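Probable leucine/isoleucine/valine-binding protein (Rhodopirellula baltica, PDB 4KV7) probably binds branched-chain amino acids or related small ligands as a periplasmic binding protein of the leucine-binding family. Local coordinates at residues A[154-168]-A[215-229]. The protein carries 1 engineered substitution. Sequence-based numbering, arbitrary orientation.
Sequences IKPEEIGFFTQNDSY and PLPKAVIMVGTYEPC
Val223 CG1 presses on one face of the Tyr168 ring, 3.4 Å from CE1, while Gly224 O lies at the ring's edge and takes a hydrogen bond from Tyr168 OH (2.8 Å). With CG anti to the backbone N (chi1 164°), the ring swings from the first turn of its helix over the end of strand 219-223. Phe161 lies alongside Ile221, whose CD1 also touches Ile159 CG2; helix 138-151 packs on Ile221. Beyond the sheet's other face, the Phe162 ring has Cys229 SG near its plane at the edge and meets the Tyr196 ring, while Phe162 CB rests on Val220 CG1. Between these layers the parallel strands 159-164 and 219-223 are laced by nearly straight bonds, such as Gly160 N to Ala219 O (2.8 Å, 171° at the hydrogen). Before the strands begin, Glu158 and Lys218 run side by side; Lys218 NZ reaches Glu158 OE2 at 3.2 Å from well above the carboxylate plane, and a water bridges the same two atoms. Glu158 OE1 accepts from Lys155 N (2.9 Å), tying the turn to the bridge. Were Glu158 shortened to an alanine, Lys218 NZ is likely to lose its ionic mate and Lys155 N this acceptor. Backbone bonds and apolar layers thus hold adjacent parallel strands of one lobe's sheet in register, while polar pairs tie down both ends and the Tyr168 hydroxyl satisfies the buried Gly224 carbonyl.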
loop_
_atom_site.group_PDB
_atom_site.type_symbol
_atom_site.label_atom_id
_atom_site.label_comp_id
_atom_site.label_asym_id
_atom_site.label_seq_id
_atom_site.Cartn_x
_atom_site.Cartn_y
_atom_site.Cartn_z
ATOM N N ILE A 154 -22.484 3.029 15.369
ATOM C CA ILE A 154 -21.812 4.318 15.312
ATOM C C ILE A 154 -22.564 5.172 14.298
ATOM O O ILE A 154 -22.847 4.725 13.183
ATOM C CB ILE A 154 -20.347 4.168 14.905
ATOM C CG1 ILE A 154 -19.617 3.254 15.890
ATOM C CG2 ILE A 154 -19.663 5.534 14.810
ATOM C CD1 ILE A 154 -19.563 3.788 17.303
ATOM N N LYS A 155 -22.939 6.379 14.698
ATOM C CA LYS A 155 -23.671 7.261 13.798
ATOM C C LYS A 155 -22.731 7.851 12.766
ATOM O O LYS A 155 -21.565 8.093 13.067
ATOM C CB LYS A 155 -24.344 8.378 14.583
ATOM C CG LYS A 155 -25.382 7.874 15.559
ATOM C CD LYS A 155 -26.107 9.013 16.251
ATOM C CE LYS A 155 -27.399 8.529 16.896
ATOM N NZ LYS A 155 -27.170 7.365 17.797
ATOM N N PRO A 156 -23.232 8.081 11.536
ATOM C CA PRO A 156 -22.384 8.704 10.516
ATOM C C PRO A 156 -21.680 9.971 11.013
ATOM O O PRO A 156 -20.502 10.162 10.708
ATOM C CB PRO A 156 -23.380 9.027 9.402
ATOM C CG PRO A 156 -24.406 7.944 9.508
ATOM C CD PRO A 156 -24.538 7.663 10.988
ATOM N N GLU A 157 -22.379 10.792 11.792
ATOM C CA GLU A 157 -21.822 12.039 12.305
ATOM C C GLU A 157 -20.744 11.843 13.370
ATOM O O GLU A 157 -20.065 12.801 13.748
ATOM C CB GLU A 157 -22.931 12.918 12.899
ATOM C CG GLU A 157 -23.468 12.422 14.248
ATOM C CD GLU A 157 -24.519 13.343 14.854
ATOM O OE1 GLU A 157 -25.037 14.215 14.124
ATOM O OE2 GLU A 157 -24.828 13.192 16.059
ATOM N N GLU A 158 -20.608 10.615 13.868
ATOM C CA GLU A 158 -19.642 10.284 14.916
ATOM C C GLU A 158 -18.348 9.695 14.357
ATOM O O GLU A 158 -17.472 9.266 15.119
ATOM C CB GLU A 158 -20.254 9.304 15.916
ATOM C CG GLU A 158 -21.374 9.905 16.749
ATOM C CD GLU A 158 -22.173 8.878 17.529
ATOM O OE1 GLU A 158 -22.154 7.684 17.173
ATOM O OE2 GLU A 158 -22.837 9.278 18.502
ATOM N N ILE A 159 -18.217 9.681 13.032
ATOM C CA ILE A 159 -17.021 9.166 12.381
ATOM C C ILE A 159 -16.140 10.330 11.952
ATOM O O ILE A 159 -16.533 11.146 11.113
ATOM C CB ILE A 159 -17.367 8.302 11.153
ATOM C CG1 ILE A 159 -18.239 7.115 11.563
ATOM C CG2 ILE A 159 -16.092 7.812 10.467
ATOM C CD1 ILE A 159 -18.823 6.362 10.385
ATOM N N GLY A 160 -14.945 10.399 12.534
ATOM C CA GLY A 160 -13.997 11.458 12.234
ATOM C C GLY A 160 -12.790 10.961 11.465
ATOM O O GLY A 160 -12.581 9.754 11.308
ATOM N N PHE A 161 -11.981 11.905 10.994
ATOM C CA PHE A 161 -10.836 11.589 10.147
ATOM C C PHE A 161 -9.606 12.340 10.620
ATOM O O PHE A 161 -9.689 13.512 10.985
ATOM C CB PHE A 161 -11.141 11.955 8.698
ATOM C CG PHE A 161 -12.258 11.147 8.126
ATOM C CD1 PHE A 161 -13.586 11.487 8.354
ATOM C CD2 PHE A 161 -11.979 10.004 7.405
ATOM C CE1 PHE A 161 -14.615 10.704 7.858
ATOM C CE2 PHE A 161 -13.005 9.213 6.913
ATOM C CZ PHE A 161 -14.320 9.567 7.142
ATOM N N PHE A 162 -8.467 11.650 10.596
ATOM C CA PHE A 162 -7.162 12.249 10.872
ATOM C C PHE A 162 -6.310 11.934 9.664
ATOM O O PHE A 162 -6.012 10.763 9.412
ATOM C CB PHE A 162 -6.537 11.639 12.121
ATOM C CG PHE A 162 -5.157 12.152 12.403
ATOM C CD1 PHE A 162 -4.961 13.436 12.891
ATOM C CD2 PHE A 162 -4.043 11.354 12.160
ATOM C CE1 PHE A 162 -3.675 13.908 13.135
ATOM C CE2 PHE A 162 -2.768 11.817 12.400
ATOM C CZ PHE A 162 -2.585 13.097 12.890
ATOM N N THR A 163 -5.971 12.953 8.877
ATOM C CA THR A 163 -5.360 12.677 7.579
ATOM C C THR A 163 -4.183 13.575 7.255
ATOM O O THR A 163 -4.090 14.711 7.712
ATOM C CB THR A 163 -6.370 12.771 6.395
ATOM O OG1 THR A 163 -6.565 14.132 6.012
ATOM C CG2 THR A 163 -7.709 12.124 6.729
ATOM N N GLN A 164 -3.310 13.063 6.405
ATOM C CA GLN A 164 -2.168 13.816 5.925
ATOM C C GLN A 164 -2.662 14.944 5.030
ATOM O O GLN A 164 -3.581 14.746 4.223
ATOM C CB GLN A 164 -1.265 12.870 5.149
ATOM C CG GLN A 164 0.126 13.381 4.876
ATOM C CD GLN A 164 0.999 12.237 4.458
ATOM O OE1 GLN A 164 1.380 11.415 5.294
ATOM N NE2 GLN A 164 1.271 12.124 3.159
ATOM N N ASN A 165 -2.088 16.128 5.177
ATOM C CA ASN A 165 -2.608 17.313 4.513
ATOM C C ASN A 165 -2.060 17.456 3.098
ATOM O O ASN A 165 -1.306 18.380 2.797
ATOM C CB ASN A 165 -2.308 18.553 5.351
ATOM C CG ASN A 165 -3.315 19.653 5.138
ATOM O OD1 ASN A 165 -4.306 19.480 4.429
ATOM N ND2 ASN A 165 -3.075 20.799 5.765
ATOM N N ASP A 166 -2.445 16.514 2.243
ATOM C CA ASP A 166 -1.978 16.451 0.863
ATOM C C ASP A 166 -2.899 15.528 0.085
ATOM O O ASP A 166 -3.980 15.162 0.572
ATOM C CB ASP A 166 -0.502 16.000 0.766
ATOM C CG ASP A 166 -0.262 14.589 1.280
ATOM O OD1 ASP A 166 -1.235 13.844 1.522
ATOM O OD2 ASP A 166 0.929 14.210 1.411
ATOM N N SER A 167 -2.475 15.140 -1.113
ATOM C CA SER A 167 -3.327 14.319 -1.968
ATOM C C SER A 167 -3.625 12.928 -1.401
ATOM O O SER A 167 -4.647 12.324 -1.751
ATOM C CB SER A 167 -2.717 14.190 -3.355
ATOM O OG SER A 167 -1.387 13.705 -3.278
ATOM N N TYR A 168 -2.761 12.396 -0.540
ATOM C CA TYR A 168 -3.027 11.120 0.118
ATOM C C TYR A 168 -4.190 11.267 1.088
ATOM O O TYR A 168 -5.198 10.546 1.004
ATOM C CB TYR A 168 -1.766 10.629 0.843
ATOM C CG TYR A 168 -1.961 9.532 1.859
ATOM C CD1 TYR A 168 -2.857 8.480 1.646
ATOM C CD2 TYR A 168 -1.204 9.519 3.026
ATOM C CE1 TYR A 168 -2.982 7.468 2.558
ATOM C CE2 TYR A 168 -1.331 8.514 3.960
ATOM C CZ TYR A 168 -2.240 7.495 3.731
ATOM O OH TYR A 168 -2.388 6.481 4.654
ATOM N N PRO A 215 -20.761 16.198 17.323
ATOM C CA PRO A 215 -20.383 15.518 18.565
ATOM C C PRO A 215 -18.935 15.047 18.522
ATOM O O PRO A 215 -18.318 15.031 17.458
ATOM C CB PRO A 215 -21.307 14.301 18.574
ATOM C CG PRO A 215 -21.440 13.954 17.133
ATOM C CD PRO A 215 -21.452 15.280 16.393
ATOM N N LEU A 216 -18.399 14.666 19.675
ATOM C CA LEU A 216 -17.057 14.097 19.744
ATOM C C LEU A 216 -17.014 12.794 18.947
ATOM O O LEU A 216 -17.913 11.967 19.078
ATOM C CB LEU A 216 -16.696 13.832 21.202
ATOM C CG LEU A 216 -15.302 13.292 21.514
ATOM C CD1 LEU A 216 -14.236 14.373 21.312
ATOM C CD2 LEU A 216 -15.246 12.725 22.923
ATOM N N PRO A 217 -15.993 12.611 18.103
ATOM C CA PRO A 217 -15.965 11.373 17.317
ATOM C C PRO A 217 -15.835 10.125 18.185
ATOM O O PRO A 217 -15.097 10.126 19.179
ATOM C CB PRO A 217 -14.714 11.536 16.449
ATOM C CG PRO A 217 -14.477 12.999 16.386
ATOM C CD PRO A 217 -14.900 13.525 17.730
ATOM N N LYS A 218 -16.570 9.077 17.816
ATOM C CA LYS A 218 -16.429 7.777 18.463
ATOM C C LYS A 218 -15.481 6.874 17.695
ATOM O O LYS A 218 -15.005 5.872 18.232
ATOM C CB LYS A 218 -17.782 7.091 18.629
ATOM C CG LYS A 218 -18.660 7.765 19.658
ATOM C CD LYS A 218 -19.982 7.029 19.856
ATOM C CE LYS A 218 -20.717 7.540 21.089
ATOM N NZ LYS A 218 -20.916 9.012 21.072
ATOM N N ALA A 219 -15.204 7.242 16.451
ATOM C CA ALA A 219 -14.280 6.498 15.620
ATOM C C ALA A 219 -13.448 7.509 14.868
ATOM O O ALA A 219 -13.975 8.533 14.415
ATOM C CB ALA A 219 -15.041 5.612 14.631
ATOM N N VAL A 220 -12.158 7.229 14.733
ATOM C CA VAL A 220 -11.264 8.080 13.962
ATOM C C VAL A 220 -10.543 7.225 12.932
ATOM O O VAL A 220 -9.784 6.313 13.275
ATOM C CB VAL A 220 -10.237 8.806 14.853
ATOM C CG1 VAL A 220 -9.255 9.593 14.009
ATOM C CG2 VAL A 220 -10.945 9.732 15.831
ATOM N N ILE A 221 -10.802 7.524 11.664
ATOM C CA ILE A 221 -10.153 6.879 10.535
ATOM C C ILE A 221 -8.878 7.644 10.219
ATOM O O ILE A 221 -8.899 8.850 9.942
ATOM C CB ILE A 221 -11.114 6.798 9.321
ATOM C CG1 ILE A 221 -12.253 5.823 9.640
ATOM C CG2 ILE A 221 -10.372 6.350 8.068
ATOM C CD1 ILE A 221 -13.422 5.835 8.644
HETATM N N MSE A 222 -7.761 6.927 10.277
HETATM C CA MSE A 222 -6.437 7.521 10.109
HETATM C C MSE A 222 -5.895 7.258 8.714
HETATM O O MSE A 222 -5.653 6.105 8.323
HETATM C CB MSE A 222 -5.472 6.973 11.157
HETATM C CG MSE A 222 -5.957 7.195 12.577
HETATM SE SE MSE A 222 -4.700 6.700 13.973
HETATM C CE MSE A 222 -4.397 4.861 13.430
ATOM N N VAL A 223 -5.724 8.339 7.968
ATOM C CA VAL A 223 -5.186 8.283 6.617
ATOM C C VAL A 223 -3.833 8.990 6.678
ATOM O O VAL A 223 -3.689 10.154 6.303
ATOM C CB VAL A 223 -6.145 8.947 5.592
ATOM C CG1 VAL A 223 -5.644 8.712 4.187
ATOM C CG2 VAL A 223 -7.578 8.423 5.749
ATOM N N GLY A 224 -2.849 8.275 7.211
ATOM C CA GLY A 224 -1.559 8.856 7.495
ATOM C C GLY A 224 -0.468 7.818 7.440
ATOM O O GLY A 224 -0.648 6.769 6.829
ATOM N N THR A 225 0.677 8.120 8.045
ATOM C CA THR A 225 1.765 7.156 8.165
ATOM C C THR A 225 2.020 6.848 9.638
ATOM O O THR A 225 1.549 7.565 10.530
ATOM C CB THR A 225 3.050 7.673 7.522
ATOM O OG1 THR A 225 3.386 8.934 8.107
ATOM C CG2 THR A 225 2.857 7.825 6.002
ATOM N N TYR A 226 2.794 5.798 9.891
ATOM C CA TYR A 226 2.958 5.277 11.238
ATOM C C TYR A 226 3.478 6.283 12.252
ATOM O O TYR A 226 3.007 6.291 13.388
ATOM C CB TYR A 226 3.791 3.989 11.260
ATOM C CG TYR A 226 5.148 4.101 10.607
ATOM C CD1 TYR A 226 5.306 3.826 9.247
ATOM C CD2 TYR A 226 6.276 4.440 11.345
ATOM C CE1 TYR A 226 6.549 3.912 8.638
ATOM C CE2 TYR A 226 7.520 4.526 10.740
ATOM C CZ TYR A 226 7.650 4.256 9.387
ATOM O OH TYR A 226 8.854 4.334 8.746
ATOM N N GLU A 227 4.446 7.123 11.891
ATOM C CA GLU A 227 5.001 8.056 12.873
ATOM C C GLU A 227 3.965 9.072 13.396
ATOM O O GLU A 227 3.736 9.146 14.609
ATOM C CB GLU A 227 6.271 8.768 12.382
ATOM C CG GLU A 227 6.876 9.612 13.500
ATOM C CD GLU A 227 7.829 10.720 13.047
ATOM O OE1 GLU A 227 7.732 11.184 11.886
ATOM O OE2 GLU A 227 8.633 11.159 13.894
ATOM N N PRO A 228 3.343 9.859 12.501
ATOM C CA PRO A 228 2.364 10.817 13.011
ATOM C C PRO A 228 1.138 10.130 13.598
ATOM O O PRO A 228 0.575 10.657 14.558
ATOM C CB PRO A 228 2.011 11.662 11.777
ATOM C CG PRO A 228 2.359 10.809 10.618
ATOM C CD PRO A 228 3.549 10.021 11.050
ATOM N N CYS A 229 0.728 8.984 13.063
ATOM C CA CYS A 229 -0.418 8.288 13.638
ATOM C C CYS A 229 -0.125 7.788 15.046
ATOM O O CYS A 229 -0.986 7.871 15.934
ATOM C CB CYS A 229 -0.878 7.157 12.725
ATOM S SG CYS A 229 -1.680 7.767 11.218
HETATM O O HOH W 1 -17.824 13.087 15.457
HETATM O O HOH W 2 -22.380 11.215 20.250
#